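PDB 5UID: aminotransferase TlmJ from Streptoalloteichus hindustanus, which probably transfers amino groups between substrates with pyridoxal 5'-phosphate as cofactor, as a member of the DegT/DnrJ/EryC1 aminotransferase family. Local coordinates for residues E63-S68 / V156-C161; E70-G75 / G152-E157. All blocks are in the same frame, centred on the assembly; numbering follows the deposited sequence.

Contact 1: residues E63-S68 / V156-C161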
# COMPACT_ATOMS: atom_id res chain seq x y z
N GLU A 63 3.60 -4.37 4.90
CA GLU A 63 4.29 -3.09 5.03
C GLU A 63 4.60 -2.80 6.49
O GLU A 63 5.67 -2.27 6.81
CB GLU A 63 3.43 -1.98 4.43
CG GLU A 63 4.12 -0.63 4.39
CD GLU A 63 5.25 -0.58 3.39
OE1 GLU A 63 5.31 -1.44 2.49
OE2 GLU A 63 6.10 0.34 3.51
N GLY A 64 3.68 -3.15 7.40
CA GLY A 64 3.96 -3.01 8.82
C GLY A 64 5.11 -3.89 9.27
O GLY A 64 5.89 -3.51 10.15
N LEU A 65 5.25 -5.08 8.67
CA LEU A 65 6.37 -5.95 9.01
C LEU A 65 7.68 -5.39 8.49
O LEU A 65 8.70 -5.39 9.20
CB LEU A 65 6.12 -7.36 8.47
CG LEU A 65 5.02 -8.19 9.15
CD1 LEU A 65 4.64 -9.38 8.30
CD2 LEU A 65 5.47 -8.65 10.54
N PHE A 66 7.69 -4.91 7.24
CA PHE A 66 8.89 -4.28 6.69
C PHE A 66 9.30 -3.06 7.51
O PHE A 66 10.49 -2.85 7.78
CB PHE A 66 8.66 -3.88 5.23
CG PHE A 66 9.01 -4.95 4.24
CD1 PHE A 66 8.18 -6.04 4.04
CD2 PHE A 66 10.17 -4.85 3.48
CE1 PHE A 66 8.51 -7.02 3.13
CE2 PHE A 66 10.51 -5.83 2.57
CZ PHE A 66 9.67 -6.92 2.39
N LEU A 67 8.32 -2.24 7.92
CA LEU A 67 8.64 -1.05 8.70
C LEU A 67 9.27 -1.42 10.04
O LEU A 67 10.22 -0.77 10.49
CB LEU A 67 7.39 -0.20 8.92
CG LEU A 67 6.84 0.55 7.71
CD1 LEU A 67 5.52 1.23 8.07
CD2 LEU A 67 7.84 1.57 7.21
N SER A 68 8.75 -2.46 10.70
CA SER A 68 9.27 -2.83 12.01
C SER A 68 10.72 -3.27 11.93
O SER A 68 11.53 -2.93 12.80
CB SER A 68 8.40 -3.92 12.64
OG SER A 68 8.53 -5.14 11.92
N VAL A 156 8.40 -9.18 17.85
CA VAL A 156 7.40 -8.66 16.93
C VAL A 156 6.31 -9.71 16.77
O VAL A 156 6.60 -10.87 16.48
CB VAL A 156 8.02 -8.29 15.57
CG1 VAL A 156 6.95 -7.75 14.63
CG2 VAL A 156 9.13 -7.27 15.76
N GLU A 157 5.06 -9.30 16.96
CA GLU A 157 3.92 -10.20 16.86
C GLU A 157 3.19 -9.94 15.54
O GLU A 157 2.55 -8.89 15.38
CB GLU A 157 2.97 -10.01 18.04
CG GLU A 157 3.40 -10.70 19.32
CD GLU A 157 2.41 -10.47 20.43
OE1 GLU A 157 2.65 -9.57 21.27
OE2 GLU A 157 1.37 -11.17 20.45
N ASP A 158 3.29 -10.88 14.62
CA ASP A 158 2.42 -10.88 13.44
C ASP A 158 1.07 -11.41 13.90
O ASP A 158 0.83 -12.61 13.95
CB ASP A 158 3.02 -11.73 12.32
CG ASP A 158 2.21 -11.65 11.03
OD1 ASP A 158 1.09 -11.10 11.05
OD2 ASP A 158 2.69 -12.15 9.99
N SER A 159 0.18 -10.48 14.25
CA SER A 159 -1.13 -10.81 14.80
C SER A 159 -2.22 -10.89 13.74
O SER A 159 -3.41 -10.72 14.07
CB SER A 159 -1.51 -9.78 15.87
OG SER A 159 -0.44 -9.58 16.77
N ALA A 160 -1.86 -11.15 12.48
CA ALA A 160 -2.87 -11.17 11.42
C ALA A 160 -3.88 -12.30 11.62
O ALA A 160 -5.02 -12.19 11.16
CB ALA A 160 -2.19 -11.29 10.06
N CYS A 161 -3.49 -13.38 12.29
CA CYS A 161 -4.41 -14.47 12.58
C CYS A 161 -5.25 -14.24 13.83
O CYS A 161 -6.21 -14.99 14.05
CB CYS A 161 -3.64 -15.79 12.77
SG CYS A 161 -2.53 -16.27 11.43

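Contact 2: residues E70-G75 / G152-E157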
# COMPACT_ATOMS: atom_id res chain seq x y z
N GLU A 70 12.78 -2.20 9.74
CA GLU A 70 13.52 -0.97 9.50
C GLU A 70 13.71 -0.19 10.80
O GLU A 70 14.82 0.25 11.12
CB GLU A 70 12.80 -0.10 8.46
CG GLU A 70 12.79 -0.69 7.06
CD GLU A 70 11.93 0.11 6.10
OE1 GLU A 70 11.50 1.22 6.47
OE2 GLU A 70 11.70 -0.36 4.97
N LEU A 71 12.63 -0.03 11.57
CA LEU A 71 12.71 0.75 12.81
C LEU A 71 13.64 0.09 13.82
O LEU A 71 14.34 0.78 14.56
CB LEU A 71 11.31 0.93 13.40
CG LEU A 71 10.35 1.77 12.55
CD1 LEU A 71 8.93 1.62 13.05
CD2 LEU A 71 10.77 3.23 12.57
N LEU A 72 13.65 -1.25 13.86
CA LEU A 72 14.52 -1.95 14.79
C LEU A 72 15.98 -1.93 14.35
O LEU A 72 16.86 -2.23 15.16
CB LEU A 72 14.05 -3.39 14.96
CG LEU A 72 12.72 -3.59 15.70
CD1 LEU A 72 12.30 -5.05 15.67
CD2 LEU A 72 12.82 -3.08 17.13
N GLY A 73 16.25 -1.58 13.10
CA GLY A 73 17.61 -1.42 12.64
C GLY A 73 18.33 -2.71 12.29
O GLY A 73 19.56 -2.77 12.40
N VAL A 74 17.60 -3.74 11.87
CA VAL A 74 18.25 -4.97 11.44
C VAL A 74 18.93 -4.75 10.10
O VAL A 74 18.50 -3.92 9.29
CB VAL A 74 17.25 -6.14 11.37
CG1 VAL A 74 16.48 -6.26 12.68
CG2 VAL A 74 16.29 -5.96 10.21
N GLY A 75 20.02 -5.48 9.87
CA GLY A 75 20.78 -5.34 8.65
C GLY A 75 21.76 -6.47 8.42
O GLY A 75 21.62 -7.56 8.99
N GLY A 152 16.79 -9.82 26.11
CA GLY A 152 16.91 -8.48 25.57
C GLY A 152 16.65 -8.38 24.08
O GLY A 152 17.14 -7.45 23.44
N VAL A 153 15.88 -9.30 23.52
CA VAL A 153 15.61 -9.35 22.09
C VAL A 153 14.21 -8.80 21.84
O VAL A 153 13.26 -9.26 22.48
CB VAL A 153 15.74 -10.79 21.55
CG1 VAL A 153 15.27 -10.86 20.11
CG2 VAL A 153 17.18 -11.27 21.67
N PRO A 154 14.05 -7.83 20.94
CA PRO A 154 12.71 -7.32 20.64
C PRO A 154 11.84 -8.41 20.01
O PRO A 154 12.29 -9.20 19.18
CB PRO A 154 12.97 -6.18 19.66
CG PRO A 154 14.39 -5.78 19.89
CD PRO A 154 15.10 -7.05 20.26
N LEU A 155 10.58 -8.44 20.43
CA LEU A 155 9.61 -9.42 19.94
C LEU A 155 8.57 -8.71 19.09
O LEU A 155 7.92 -7.77 19.55
CB LEU A 155 8.94 -10.15 21.10
CG LEU A 155 7.82 -11.11 20.70
CD1 LEU A 155 8.37 -12.22 19.81
CD2 LEU A 155 7.13 -11.68 21.93
N VAL A 156 8.40 -9.18 17.85
CA VAL A 156 7.40 -8.66 16.93
C VAL A 156 6.31 -9.71 16.77
O VAL A 156 6.60 -10.87 16.48
CB VAL A 156 8.02 -8.29 15.57
CG1 VAL A 156 6.95 -7.75 14.63
CG2 VAL A 156 9.13 -7.27 15.76
N GLU A 157 5.06 -9.30 16.96
CA GLU A 157 3.92 -10.20 16.86
C GLU A 157 3.19 -9.94 15.54
O GLU A 157 2.55 -8.89 15.38
CB GLU A 157 2.97 -10.01 18.04
CG GLU A 157 3.40 -10.70 19.32
CD GLU A 157 2.41 -10.47 20.43
OE1 GLU A 157 2.65 -9.57 21.27
OE2 GLU A 157 1.37 -11.17 20.45

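Contact 1: residues E63-S68 / V156-C161
Leu-65 lies over the strand that carries Val-156 and Asp-158, one element of the helix-on-sheet packing in the cofactor-binding domain of a fold type I aminotransferase. Helix segment 63-68 and strand segment 156-158 run antiparallel at 170°, their axes 10.2 Å apart, a spacing that medium-sized side chains bridge. Leucine suits the post because its fork can serve two partners. Its CD2 meets Val-156 CG1 at a loose 4.4 Å, while CD1 comes within 3.8 Å of Asp-158 OD2, the two side chains crossing at about a right angle; this second touch is van der Waals only. Beta-branched Val-156 suits an extended strand and offers CG1 to Ser-68 OG as well, 4.1 Å away. That hydroxyl is turned back to its own helix: with OG set between the backbone N and the carbonyl carbon (chi1 68°), it donates to Leu-65 O at 2.7 Å and so settles its polarity inside a buried interface. An alanine here has no hydroxyl to give, and would probably leave Leu-65 O without this partner and open a small gap beside Val-156 CG1. Asp-158 OD2 lies close to N1 of the pyridoxal-modified lysine at position 187, as in fold type I relatives, whereas OD1 closes an Asx turn, accepting Ala-160 N at 3.3 Å from its anti side, 30° out of the carboxylate plane.

Contact 2: residues E70-G75 / G152-E157
Leu-72 and Pro-154 face each other with their CA atoms 8.1 Å apart, the first in the last turn of helix 61-72, the second just ahead of strand 155-158. Both segments change course here. Gly-73 ends its helix in a Schellman motif: its positive phi of 80° lets the backbone turn out of the helix while Gly-73 N still bonds back to Glu-70 O at 3.1 Å. Gly-152, also at positive phi, marks the end of helix 141-151. Such backbone angles come easily to glycine, which lacks a CB. From Val-153 onward the chain is extended, so that Pro-154 and Val-156 turn their side chains toward Leu-72 and the intervening Leu-155 points the other way.

The contact is wholly apolar and rests on the fork of Leu-72. With CG anti to the carbonyl carbon (chi1 -69°), the leucine reaches out from the helix and splits its methyls between two partners. CD2 lies against the pyrrolidine ring, 4.0 Å from Pro-154 CB and 4.2 Å from Pro-154 CG. CD1 meets Val-156 CG2 at 3.9 Å, and the leucine lies alongside its two partners, pointing the opposite way to them. A proline serves well at the strand's entrance, giving a rigid hydrocarbon surface without an N-H to satisfy.

Leu-72 also touches Ala-128 of the adjacent parallel strand 126-132, so the end of helix 61-72 spans two strands. Leu-155, directed to the other face of the sheet, packs on Ala-145 and Cys-148 of helix 141-151, the helix of the beta-alpha-beta crossover joining these same two strands.

In the fold
Contacts 1 and 2 are successive parts of one interface between helix 61-72 and strand 155-158, with centres about 11 Å apart. Val-156 is shared: CG1 serves contact 1 and CG2 contact 2. Because the two elements run antiparallel, the start of the helix accompanies the end of the strand, and the reverse. Contact 1 is fully buried, its centre about 8 Å from that of the chain, and brings Asp-158 close to the pyridine nitrogen of the cofactor on the lysine at position 187, consistent with the usual fold type I arrangement. Contact 2, about 18 Å from the chain centre, lies toward the opposite end of the strand, where it is partly buried and purely apolar.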